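Local coordinates for ABC transporter substrate-binding protein (Vibrio cholerae, PDB 3LKV) that probably serves as the substrate-binding component of an ABC transporter, holding a bound phenylalanine between its two lobes, at residues T228-D242 and A271-A283. Numbering follows the deposited sequence.
Sequences TSYVERGAIASLGFD and AKGSDLVINKTAA
One face of the F241 ring carries the methyl of A271, a CH-pi contact with CB 3.9 Å from the ring centroid and set toward the rim; G273 O lies at the edge, near the ring plane, and S274 OG approaches CE1 obliquely. Beyond this ring, strands 237-240 and 275-278 form the antiparallel end of the mixed sheet in one lobe of a periplasmic-binding-protein fold, with 275-278 outermost. S238 and V277 form a hydrogen-bonded pair, V277 N reaching S238 O at 3.0 Å, nearly straight at 173°, and S238 N bonding back to V277 O; D275 N bonds to G240 O farther along.

A237, L239, L276 and I278 share the sheet face that looks toward helix 126-136. There L239, its CG anti to the backbone N (chi1 -175°), lays CD1 alongside L276, 3.9 Å from CB, while A237 CB meets I278 CD1. On the other face, V277 crosses V231 of helix 228-232 at about a right angle, and V231 CG2 lies 3.6 Å from N279 CB. A water on this face joins T228 OG1, S238 OG, G240 N and D275 O, accepting from G240 N and donating to D275 O, and so ties the short helix to both strands.

A Schellman motif with G234 as its C-prime residue ends helix 228-232, and N279 joins this turn to helix 280-285. Its CG is anti to the backbone N (chi1 -167°), which sends the amide toward the turn. OD1 caps the helix by accepting from A282 N, which stands above the carbonyl plane, and N279 N bonds to I236 O. The other branch, ND2, donates to V231 O at 3.0 Å, from the opposite face of that carbonyl to G234 N.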
loop_
_atom_site.group_PDB
_atom_site.type_symbol
_atom_site.label_atom_id
_atom_site.label_comp_id
_atom_site.label_asym_id
_atom_site.label_seq_id
_atom_site.Cartn_x
_atom_site.Cartn_y
_atom_site.Cartn_z
ATOM N N THR A 228 15.099 -8.451 16.560
ATOM C CA THR A 228 14.339 -9.690 16.288
ATOM C C THR A 228 14.436 -10.137 14.842
ATOM O O THR A 228 14.523 -11.337 14.562
ATOM C CB THR A 228 12.880 -9.464 16.626
ATOM O OG1 THR A 228 12.811 -9.019 17.972
ATOM C CG2 THR A 228 12.035 -10.718 16.454
ATOM N N SER A 229 14.434 -9.182 13.920
ATOM C CA SER A 229 14.601 -9.509 12.513
ATOM C C SER A 229 15.908 -10.314 12.328
ATOM O O SER A 229 16.014 -11.130 11.427
ATOM C CB SER A 229 14.580 -8.248 11.636
ATOM O OG SER A 229 15.529 -7.262 12.102
ATOM N N TYR A 230 16.895 -10.122 13.189
ATOM C CA TYR A 230 18.129 -10.879 12.992
ATOM C C TYR A 230 17.989 -12.373 13.380
ATOM O O TYR A 230 18.601 -13.225 12.734
ATOM C CB TYR A 230 19.285 -10.260 13.740
ATOM C CG TYR A 230 19.604 -8.816 13.408
ATOM C CD1 TYR A 230 19.180 -8.218 12.248
ATOM C CD2 TYR A 230 20.426 -8.088 14.244
ATOM C CE1 TYR A 230 19.489 -6.914 11.968
ATOM C CE2 TYR A 230 20.781 -6.793 13.968
ATOM C CZ TYR A 230 20.299 -6.199 12.844
ATOM O OH TYR A 230 20.670 -4.907 12.607
ATOM N N VAL A 231 17.175 -12.675 14.395
ATOM C CA VAL A 231 16.969 -14.044 14.875
ATOM C C VAL A 231 16.200 -14.797 13.802
ATOM O O VAL A 231 16.510 -15.966 13.493
ATOM C CB VAL A 231 16.270 -14.099 16.265
ATOM C CG1 VAL A 231 14.816 -13.674 16.176
ATOM C CG2 VAL A 231 16.272 -15.481 16.815
ATOM N N GLU A 232 15.264 -14.093 13.165
ATOM C CA GLU A 232 14.510 -14.646 12.040
ATOM C C GLU A 232 15.460 -15.156 10.943
ATOM O O GLU A 232 15.121 -16.118 10.257
ATOM C CB GLU A 232 13.497 -13.624 11.469
ATOM C CG GLU A 232 12.189 -13.511 12.301
ATOM C CD GLU A 232 11.426 -12.172 12.134
ATOM O OE1 GLU A 232 11.671 -11.409 11.167
ATOM O OE2 GLU A 232 10.557 -11.889 12.988
ATOM N N ARG A 233 16.657 -14.568 10.793
ATOM C CA ARG A 233 17.556 -14.980 9.709
ATOM C C ARG A 233 18.676 -15.867 10.172
ATOM O O ARG A 233 19.596 -16.097 9.402
ATOM C CB ARG A 233 18.195 -13.755 9.046
ATOM C CG ARG A 233 17.218 -12.833 8.360
ATOM C CD ARG A 233 16.518 -13.511 7.192
ATOM N NE ARG A 233 15.540 -12.547 6.711
ATOM C CZ ARG A 233 14.592 -12.758 5.792
ATOM N NH1 ARG A 233 13.788 -11.737 5.453
ATOM N NH2 ARG A 233 14.444 -13.960 5.211
ATOM N N GLY A 234 18.668 -16.284 11.435
ATOM C CA GLY A 234 19.686 -17.233 11.933
ATOM C C GLY A 234 20.614 -16.839 13.073
ATOM O O GLY A 234 21.450 -17.627 13.470
ATOM N N ALA A 235 20.477 -15.638 13.617
ATOM C CA ALA A 235 21.085 -15.344 14.906
ATOM C C ALA A 235 20.537 -16.368 15.916
ATOM O O ALA A 235 19.387 -16.763 15.839
ATOM C CB ALA A 235 20.747 -13.915 15.360
ATOM N N ILE A 236 21.337 -16.786 16.872
ATOM C CA ILE A 236 20.823 -17.723 17.886
ATOM C C ILE A 236 19.835 -17.131 18.902
ATOM O O ILE A 236 18.961 -17.826 19.416
ATOM C CB ILE A 236 21.960 -18.430 18.611
ATOM C CG1 ILE A 236 22.811 -17.470 19.425
ATOM C CG2 ILE A 236 22.795 -19.170 17.592
ATOM C CD1 ILE A 236 23.877 -18.203 20.249
ATOM N N ALA A 237 19.948 -15.839 19.157
ATOM C CA ALA A 237 19.138 -15.203 20.142
ATOM C C ALA A 237 19.102 -13.734 19.803
ATOM O O ALA A 237 20.009 -13.229 19.119
ATOM C CB ALA A 237 19.731 -15.402 21.500
ATOM N N SER A 238 18.099 -13.031 20.309
ATOM C CA SER A 238 18.069 -11.576 20.184
ATOM C C SER A 238 17.304 -10.947 21.302
ATOM O O SER A 238 16.438 -11.593 21.912
ATOM C CB SER A 238 17.440 -11.182 18.853
ATOM O OG SER A 238 16.093 -11.624 18.803
ATOM N N LEU A 239 17.576 -9.675 21.566
ATOM C CA LEU A 239 16.791 -8.946 22.560
ATOM C C LEU A 239 16.423 -7.566 22.016
ATOM O O LEU A 239 17.003 -6.548 22.397
ATOM C CB LEU A 239 17.550 -8.860 23.892
ATOM C CG LEU A 239 16.808 -8.239 25.064
ATOM C CD1 LEU A 239 15.638 -9.153 25.444
ATOM C CD2 LEU A 239 17.745 -7.990 26.257
ATOM N N GLY A 240 15.461 -7.541 21.114
ATOM C CA GLY A 240 15.164 -6.315 20.372
ATOM C C GLY A 240 13.827 -5.701 20.725
ATOM O O GLY A 240 12.993 -6.318 21.395
ATOM N N PHE A 241 13.611 -4.488 20.247
ATOM C CA PHE A 241 12.314 -3.815 20.423
ATOM C C PHE A 241 11.330 -4.317 19.395
ATOM O O PHE A 241 11.683 -5.031 18.439
ATOM C CB PHE A 241 12.463 -2.298 20.255
ATOM C CG PHE A 241 13.377 -1.681 21.254
ATOM C CD1 PHE A 241 13.027 -1.658 22.578
ATOM C CD2 PHE A 241 14.607 -1.161 20.878
ATOM C CE1 PHE A 241 13.914 -1.114 23.542
ATOM C CE2 PHE A 241 15.444 -0.610 21.813
ATOM C CZ PHE A 241 15.106 -0.599 23.159
ATOM N N ASP A 242 10.085 -3.925 19.614
ATOM C CA ASP A 242 8.996 -4.218 18.704
ATOM C C ASP A 242 8.848 -2.974 17.811
ATOM O O ASP A 242 8.288 -1.976 18.229
ATOM C CB ASP A 242 7.704 -4.507 19.500
ATOM C CG ASP A 242 6.511 -4.778 18.596
ATOM O OD1 ASP A 242 6.568 -4.492 17.367
ATOM O OD2 ASP A 242 5.510 -5.281 19.122
ATOM N N ALA A 271 12.389 4.066 23.564
ATOM C CA ALA A 271 11.716 2.766 23.606
ATOM C C ALA A 271 12.132 1.939 24.834
ATOM O O ALA A 271 13.255 2.055 25.327
ATOM C CB ALA A 271 11.984 1.972 22.371
ATOM N N LYS A 272 11.202 1.115 25.322
ATOM C CA LYS A 272 11.466 0.204 26.474
ATOM C C LYS A 272 10.881 -1.191 26.215
ATOM O O LYS A 272 10.051 -1.374 25.322
ATOM C CB LYS A 272 10.872 0.767 27.763
ATOM C CG LYS A 272 11.340 2.190 28.149
ATOM C CD LYS A 272 12.814 2.243 28.661
ATOM C CE LYS A 272 13.274 3.732 28.925
ATOM N NZ LYS A 272 14.676 3.869 29.424
ATOM N N GLY A 273 11.334 -2.177 26.982
ATOM C CA GLY A 273 10.782 -3.534 26.882
ATOM C C GLY A 273 11.159 -4.225 25.586
ATOM O O GLY A 273 10.550 -4.012 24.540
ATOM N N SER A 274 12.177 -5.059 25.653
ATOM C CA SER A 274 12.634 -5.773 24.487
ATOM C C SER A 274 12.143 -7.200 24.629
ATOM O O SER A 274 11.952 -7.654 25.731
ATOM C CB SER A 274 14.163 -5.708 24.427
ATOM O OG SER A 274 14.640 -4.372 24.607
ATOM N N ASP A 275 11.921 -7.918 23.533
ATOM C CA ASP A 275 11.504 -9.323 23.657
ATOM C C ASP A 275 12.703 -10.232 23.443
ATOM O O ASP A 275 13.438 -10.093 22.466
ATOM C CB ASP A 275 10.396 -9.678 22.666
ATOM C CG ASP A 275 9.151 -8.807 22.838
ATOM O OD1 ASP A 275 8.604 -8.801 23.961
ATOM O OD2 ASP A 275 8.757 -8.111 21.867
ATOM N N LEU A 276 12.892 -11.153 24.380
ATOM C CA LEU A 276 13.890 -12.193 24.281
ATOM C C LEU A 276 13.397 -13.279 23.361
ATOM O O LEU A 276 12.408 -13.927 23.651
ATOM C CB LEU A 276 14.167 -12.759 25.675
ATOM C CG LEU A 276 15.189 -13.891 25.803
ATOM C CD1 LEU A 276 16.417 -13.621 24.957
ATOM C CD2 LEU A 276 15.554 -14.171 27.351
ATOM N N VAL A 277 14.078 -13.471 22.241
ATOM C CA VAL A 277 13.717 -14.491 21.267
ATOM C C VAL A 277 14.939 -15.396 21.046
ATOM O O VAL A 277 16.059 -14.900 21.052
ATOM C CB VAL A 277 13.297 -13.828 19.963
ATOM C CG1 VAL A 277 12.984 -14.871 18.895
ATOM C CG2 VAL A 277 12.106 -12.813 20.221
ATOM N N ILE A 278 14.722 -16.712 20.906
ATOM C CA ILE A 278 15.798 -17.722 20.745
ATOM C C ILE A 278 15.576 -18.505 19.463
ATOM O O ILE A 278 14.456 -18.927 19.189
ATOM C CB ILE A 278 15.825 -18.775 21.890
ATOM C CG1 ILE A 278 15.981 -18.127 23.258
ATOM C CG2 ILE A 278 16.948 -19.794 21.668
ATOM C CD1 ILE A 278 17.029 -17.032 23.319
ATOM N N ASN A 279 16.629 -18.698 18.675
ATOM C CA ASN A 279 16.550 -19.555 17.511
ATOM C C ASN A 279 17.192 -20.920 17.807
ATOM O O ASN A 279 18.399 -21.123 17.622
ATOM C CB ASN A 279 17.171 -18.900 16.296
ATOM C CG ASN A 279 16.819 -19.626 15.028
ATOM O OD1 ASN A 279 16.510 -20.828 15.045
ATOM N ND2 ASN A 279 16.841 -18.912 13.914
ATOM N N LYS A 280 16.345 -21.864 18.238
ATOM C CA LYS A 280 16.795 -23.222 18.707
ATOM C C LYS A 280 17.424 -23.970 17.569
ATOM O O LYS A 280 18.491 -24.549 17.720
ATOM C CB LYS A 280 15.621 -24.058 19.230
ATOM C CG LYS A 280 15.252 -23.938 20.725
ATOM C CD LYS A 280 13.731 -24.367 20.930
ATOM C CE LYS A 280 13.489 -25.417 22.059
ATOM N NZ LYS A 280 12.005 -25.676 22.260
ATOM N N THR A 281 16.767 -23.951 16.422
ATOM C CA THR A 281 17.316 -24.594 15.248
ATOM C C THR A 281 18.720 -24.088 14.984
ATOM O O THR A 281 19.674 -24.855 15.075
ATOM C CB THR A 281 16.447 -24.325 14.033
ATOM O OG1 THR A 281 15.087 -24.359 14.461
ATOM C CG2 THR A 281 16.697 -25.335 12.942
ATOM N N ALA A 282 18.867 -22.791 14.702
ATOM C CA ALA A 282 20.192 -22.247 14.419
ATOM C C ALA A 282 21.220 -22.629 15.504
ATOM O O ALA A 282 22.360 -22.873 15.169
ATOM C CB ALA A 282 20.129 -20.717 14.259
ATOM N N ALA A 283 20.802 -22.668 16.771
ATOM C CA ALA A 283 21.704 -22.905 17.895
ATOM C C ALA A 283 22.225 -24.332 17.862
ATOM O O ALA A 283 23.426 -24.596 17.950
ATOM C CB ALA A 283 21.003 -22.651 19.194
HETATM O O HOH W 1 14.265 -9.861 19.873
#